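Local coordinates for TCR alpha chain (Gallus gallus, PDB 6LIR), which pairs with a beta chain to form the chicken alpha-beta T-cell receptor, which probably recognises peptide antigens presented by MHC molecules, at residues 1-5 and 19-25; 115-119 and 190-194. All coordinates share one frame; numbering follows the deposited sequence.

Interaction 1: residues 1-5 and 19-25; sequences QVQQE and TCSHPSI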
# COMPACT_ATOMS: atom_id res chain seq x y z
N GLN A 1 21.51 -11.31 2.21
CA GLN A 1 21.75 -12.52 3.00
C GLN A 1 20.52 -13.42 3.01
O GLN A 1 20.64 -14.65 2.89
CB GLN A 1 22.15 -12.15 4.43
CG GLN A 1 23.50 -12.69 4.84
CD GLN A 1 23.77 -12.53 6.33
OE1 GLN A 1 23.32 -11.57 6.96
NE2 GLN A 1 24.52 -13.47 6.90
N VAL A 2 19.35 -12.82 3.16
CA VAL A 2 18.08 -13.55 3.16
C VAL A 2 17.35 -13.17 1.88
O VAL A 2 16.84 -12.05 1.76
CB VAL A 2 17.25 -13.24 4.41
CG1 VAL A 2 15.99 -14.08 4.41
CG2 VAL A 2 18.06 -13.51 5.66
N GLN A 3 17.31 -14.09 0.92
CA GLN A 3 16.85 -13.81 -0.43
C GLN A 3 15.42 -14.29 -0.65
O GLN A 3 15.04 -15.38 -0.22
CB GLN A 3 17.77 -14.45 -1.46
CG GLN A 3 19.21 -13.96 -1.38
CD GLN A 3 20.19 -14.96 -1.94
OE1 GLN A 3 20.52 -15.95 -1.29
NE2 GLN A 3 20.66 -14.71 -3.16
N GLN A 4 14.64 -13.46 -1.35
CA GLN A 4 13.27 -13.77 -1.73
C GLN A 4 13.05 -13.30 -3.15
O GLN A 4 13.69 -12.34 -3.61
CB GLN A 4 12.25 -13.09 -0.81
CG GLN A 4 12.28 -13.53 0.64
CD GLN A 4 11.18 -12.88 1.46
OE1 GLN A 4 11.44 -12.06 2.34
NE2 GLN A 4 9.93 -13.23 1.16
N GLU A 5 12.15 -13.96 -3.86
CA GLU A 5 11.79 -13.49 -5.18
C GLU A 5 11.04 -12.17 -5.06
O GLU A 5 10.20 -12.01 -4.16
CB GLU A 5 10.92 -14.51 -5.91
CG GLU A 5 11.63 -15.82 -6.24
CD GLU A 5 12.86 -15.60 -7.09
OE1 GLU A 5 12.71 -15.40 -8.31
OE2 GLU A 5 13.98 -15.65 -6.54
N THR A 19 9.14 -18.72 -1.57
CA THR A 19 10.39 -19.26 -1.07
C THR A 19 11.19 -18.22 -0.29
O THR A 19 10.97 -17.01 -0.41
CB THR A 19 11.25 -19.80 -2.22
OG1 THR A 19 11.59 -18.72 -3.10
CG2 THR A 19 10.51 -20.88 -2.99
N CYS A 20 12.17 -18.71 0.45
CA CYS A 20 13.09 -17.86 1.20
C CYS A 20 14.38 -18.65 1.38
O CYS A 20 14.35 -19.76 1.91
CB CYS A 20 12.50 -17.46 2.56
SG CYS A 20 13.62 -16.54 3.65
N SER A 21 15.48 -18.10 0.89
CA SER A 21 16.77 -18.78 0.84
C SER A 21 17.81 -17.96 1.59
O SER A 21 17.97 -16.76 1.31
CB SER A 21 17.20 -19.01 -0.61
OG SER A 21 18.57 -19.34 -0.70
N HIS A 22 18.50 -18.59 2.54
CA HIS A 22 19.56 -17.95 3.31
C HIS A 22 20.69 -18.94 3.53
O HIS A 22 20.88 -19.48 4.63
CB HIS A 22 19.03 -17.42 4.64
CG HIS A 22 18.04 -18.33 5.31
ND1 HIS A 22 18.40 -19.22 6.30
CD2 HIS A 22 16.71 -18.49 5.13
CE1 HIS A 22 17.34 -19.89 6.70
NE2 HIS A 22 16.29 -19.46 6.01
N PRO A 23 21.49 -19.21 2.48
CA PRO A 23 22.53 -20.24 2.59
C PRO A 23 23.55 -19.97 3.69
O PRO A 23 24.09 -20.92 4.27
CB PRO A 23 23.19 -20.23 1.20
CG PRO A 23 22.18 -19.61 0.30
CD PRO A 23 21.45 -18.60 1.14
N SER A 24 23.82 -18.71 4.00
CA SER A 24 24.83 -18.35 4.98
C SER A 24 24.30 -18.33 6.40
O SER A 24 25.05 -18.01 7.33
CB SER A 24 25.43 -16.99 4.64
OG SER A 24 24.69 -15.95 5.27
N ILE A 25 23.02 -18.64 6.61
CA ILE A 25 22.42 -18.59 7.94
C ILE A 25 21.72 -19.92 8.19
O ILE A 25 20.83 -20.31 7.42
CB ILE A 25 21.43 -17.43 8.10
CG1 ILE A 25 22.11 -16.10 7.76
CG2 ILE A 25 20.87 -17.40 9.52
CD1 ILE A 25 21.21 -14.89 7.93
O HOH W 1 22.83 -16.14 3.00
O HOH W 2 20.12 -18.34 -2.45
O HOH W 3 10.24 -15.56 -2.71
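Gln3 pairs with Ser21 as a single antiparallel hydrogen-bonded bridge, which lays the N-terminal segment of this immunoglobulin V-set domain along the edge strand 16-21. Gln3 N gives to Ser21 O at 2.8 Å and Ser21 N returns a bond to Gln3 O; both are nearly straight.

The tight side faces the domain core. Val2 CG1 lies 3.5 Å from Cys20 SG, the sulfur of the intradomain disulfide to Cys87. It reaches the sulfur because it stands anti to the backbone N (chi1 -177°). The other branch, Val2 CG2, meets His22 CB and crosses the Ile25 side chain at about a right angle, 4.1 Å from CD1. A type I turn from His22 to Ile25 is braced by the bond from His22 ND1 to Ile25 O. Toward the margin, Ile25 CG1 and CD1 lie against the exposed Gln1 amide. With alanine in place of Ile25, CG1 and CD1 would be gone, and the Gln1 amide and Val2 CG2 would probably lose that contact and leave a gap beside Val89.

The outer face, with Gln3 and Ser21, is looser: water 2 links Gln3 OE1 to Ser21 OG. Beyond the direct pairing, water 3 bridges the backbones from Glu5 N to Thr19 O. At the other end Gln1 NE2 donates to Ser24 OG at 3.0 Å, tilted 16° from its amide plane, while water 1 binds that same hydroxyl, Ser24 N and Gln1 O.

Interaction 2: residues 115-119 and 190-194; sequences PSVYR and LKGDD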
# COMPACT_ATOMS: atom_id res chain seq x y z
N PRO A 115 -15.34 -5.70 -21.54
CA PRO A 115 -14.62 -4.42 -21.46
C PRO A 115 -15.48 -3.26 -21.91
O PRO A 115 -16.17 -3.34 -22.93
CB PRO A 115 -13.41 -4.63 -22.37
CG PRO A 115 -13.70 -5.82 -23.20
CD PRO A 115 -14.90 -6.53 -22.67
N SER A 116 -15.45 -2.18 -21.14
CA SER A 116 -16.12 -0.95 -21.51
C SER A 116 -15.21 0.22 -21.17
O SER A 116 -14.38 0.14 -20.26
CB SER A 116 -17.46 -0.78 -20.80
OG SER A 116 -18.29 -1.90 -21.02
N VAL A 117 -15.35 1.29 -21.95
CA VAL A 117 -14.55 2.49 -21.78
C VAL A 117 -15.51 3.67 -21.64
O VAL A 117 -16.55 3.71 -22.31
CB VAL A 117 -13.57 2.68 -22.96
CG1 VAL A 117 -12.90 4.01 -22.89
CG2 VAL A 117 -12.51 1.58 -22.93
N TYR A 118 -15.17 4.61 -20.76
CA TYR A 118 -16.05 5.75 -20.50
C TYR A 118 -15.22 6.99 -20.26
O TYR A 118 -14.10 6.93 -19.74
CB TYR A 118 -16.95 5.53 -19.28
CG TYR A 118 -17.70 4.22 -19.24
CD1 TYR A 118 -18.89 4.05 -19.94
CD2 TYR A 118 -17.23 3.16 -18.49
CE1 TYR A 118 -19.58 2.86 -19.90
CE2 TYR A 118 -17.91 1.96 -18.44
CZ TYR A 118 -19.08 1.81 -19.15
OH TYR A 118 -19.76 0.62 -19.10
N ARG A 119 -15.80 8.13 -20.60
CA ARG A 119 -15.21 9.43 -20.33
C ARG A 119 -15.95 10.06 -19.17
O ARG A 119 -17.18 10.02 -19.11
CB ARG A 119 -15.29 10.35 -21.55
CG ARG A 119 -14.08 10.30 -22.45
CD ARG A 119 -14.51 10.16 -23.90
NE ARG A 119 -15.34 11.28 -24.35
CZ ARG A 119 -14.86 12.39 -24.89
NH1 ARG A 119 -13.55 12.55 -25.06
NH2 ARG A 119 -15.68 13.36 -25.27
N LEU A 190 -12.47 -0.07 -28.76
CA LEU A 190 -13.23 0.50 -27.66
C LEU A 190 -12.93 1.99 -27.58
O LEU A 190 -11.77 2.40 -27.53
CB LEU A 190 -12.89 -0.20 -26.34
CG LEU A 190 -13.18 -1.70 -26.34
CD1 LEU A 190 -12.78 -2.33 -25.02
CD2 LEU A 190 -14.65 -1.96 -26.63
N LYS A 191 -14.00 2.79 -27.58
CA LYS A 191 -13.92 4.24 -27.60
C LYS A 191 -15.01 4.79 -26.70
O LYS A 191 -16.07 4.18 -26.55
CB LYS A 191 -14.05 4.79 -29.03
CG LYS A 191 -12.73 4.80 -29.80
CD LYS A 191 -12.95 4.67 -31.30
CE LYS A 191 -13.78 5.82 -31.83
NZ LYS A 191 -14.01 5.76 -33.30
N GLY A 192 -14.72 5.91 -26.04
CA GLY A 192 -15.68 6.52 -25.13
C GLY A 192 -16.40 7.70 -25.77
O GLY A 192 -15.83 8.44 -26.57
N ASP A 193 -17.67 7.85 -25.40
CA ASP A 193 -18.54 8.97 -25.74
C ASP A 193 -19.01 9.61 -24.43
O ASP A 193 -18.54 9.26 -23.34
CB ASP A 193 -19.70 8.53 -26.64
CG ASP A 193 -20.46 7.34 -26.09
OD1 ASP A 193 -20.03 6.80 -25.05
OD2 ASP A 193 -21.48 6.96 -26.69
N ASP A 194 -19.92 10.57 -24.54
CA ASP A 194 -20.36 11.37 -23.40
C ASP A 194 -21.87 11.49 -23.40
O ASP A 194 -22.54 11.02 -24.33
CB ASP A 194 -19.69 12.76 -23.49
CG ASP A 194 -18.46 12.86 -22.63
OD1 ASP A 194 -18.58 12.73 -21.39
OD2 ASP A 194 -17.36 13.06 -23.19
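Leu190 starts the contact, setting its CD1 against the ring of Pro115, 3.6 Å from CB. The two side chains cross at about a right angle. Leu190 CB faces Val117 CG2 at 3.9 Å. Here the edge strands of two sheets meet in the membrane-proximal, immunoglobulin-like constant domain: 116-121 from one and 188-191 from the other. Val117 points inward to Cys131 and Cys180, the disulfide that joins the two layers.

The CB of Lys191 points away from 115-119. Gly192 follows, with its CA 4.1 Å from Val117 O. A CB on this residue would point at the first strand and come tight against Arg119 CD. The Arg119 chain passes over this point, and its CD lies 3.4 Å from Gly192 O. Asp193 likewise has its CB pointing away, but its carbonyl O sits at the edge of the Arg119 guanidinium, near its plane.

Asp194 closes the segment with a salt bridge, OD2 to Arg119 NH2 at 2.7 Å. Bends at chi2 (133°) and chi3 (60°) fold the arginine back to this carboxylate. The planes of the two groups are 62° apart, and the hydrogen bond within the pair is weak. Arg119 NH1 has a second acidic partner, Glu129. The contact thus passes from apolar packing at Pro115 to ion pairing at Arg119. Two carboxylates share one guanidinium, which would favour its positive charge.

Interactions 1 and 2 lie in series along the chain, on opposite sides of its centre. Their centres are 47 Å apart and their nearest atoms about 31 Å, so they do not touch. Interaction 1 belongs to the variable domain and interaction 2 to the constant domain. Each packs beside a disulfide, Cys20-Cys87 in one and Cys131-Cys180 in the other. Both have apolar packing, but interaction 1 adds a backbone bridge and waters, and interaction 2 a salt bridge. Only interaction 2 meets the TCR beta chain, where Tyr118 OH is hydrogen-bonded to Glu133 of that chain.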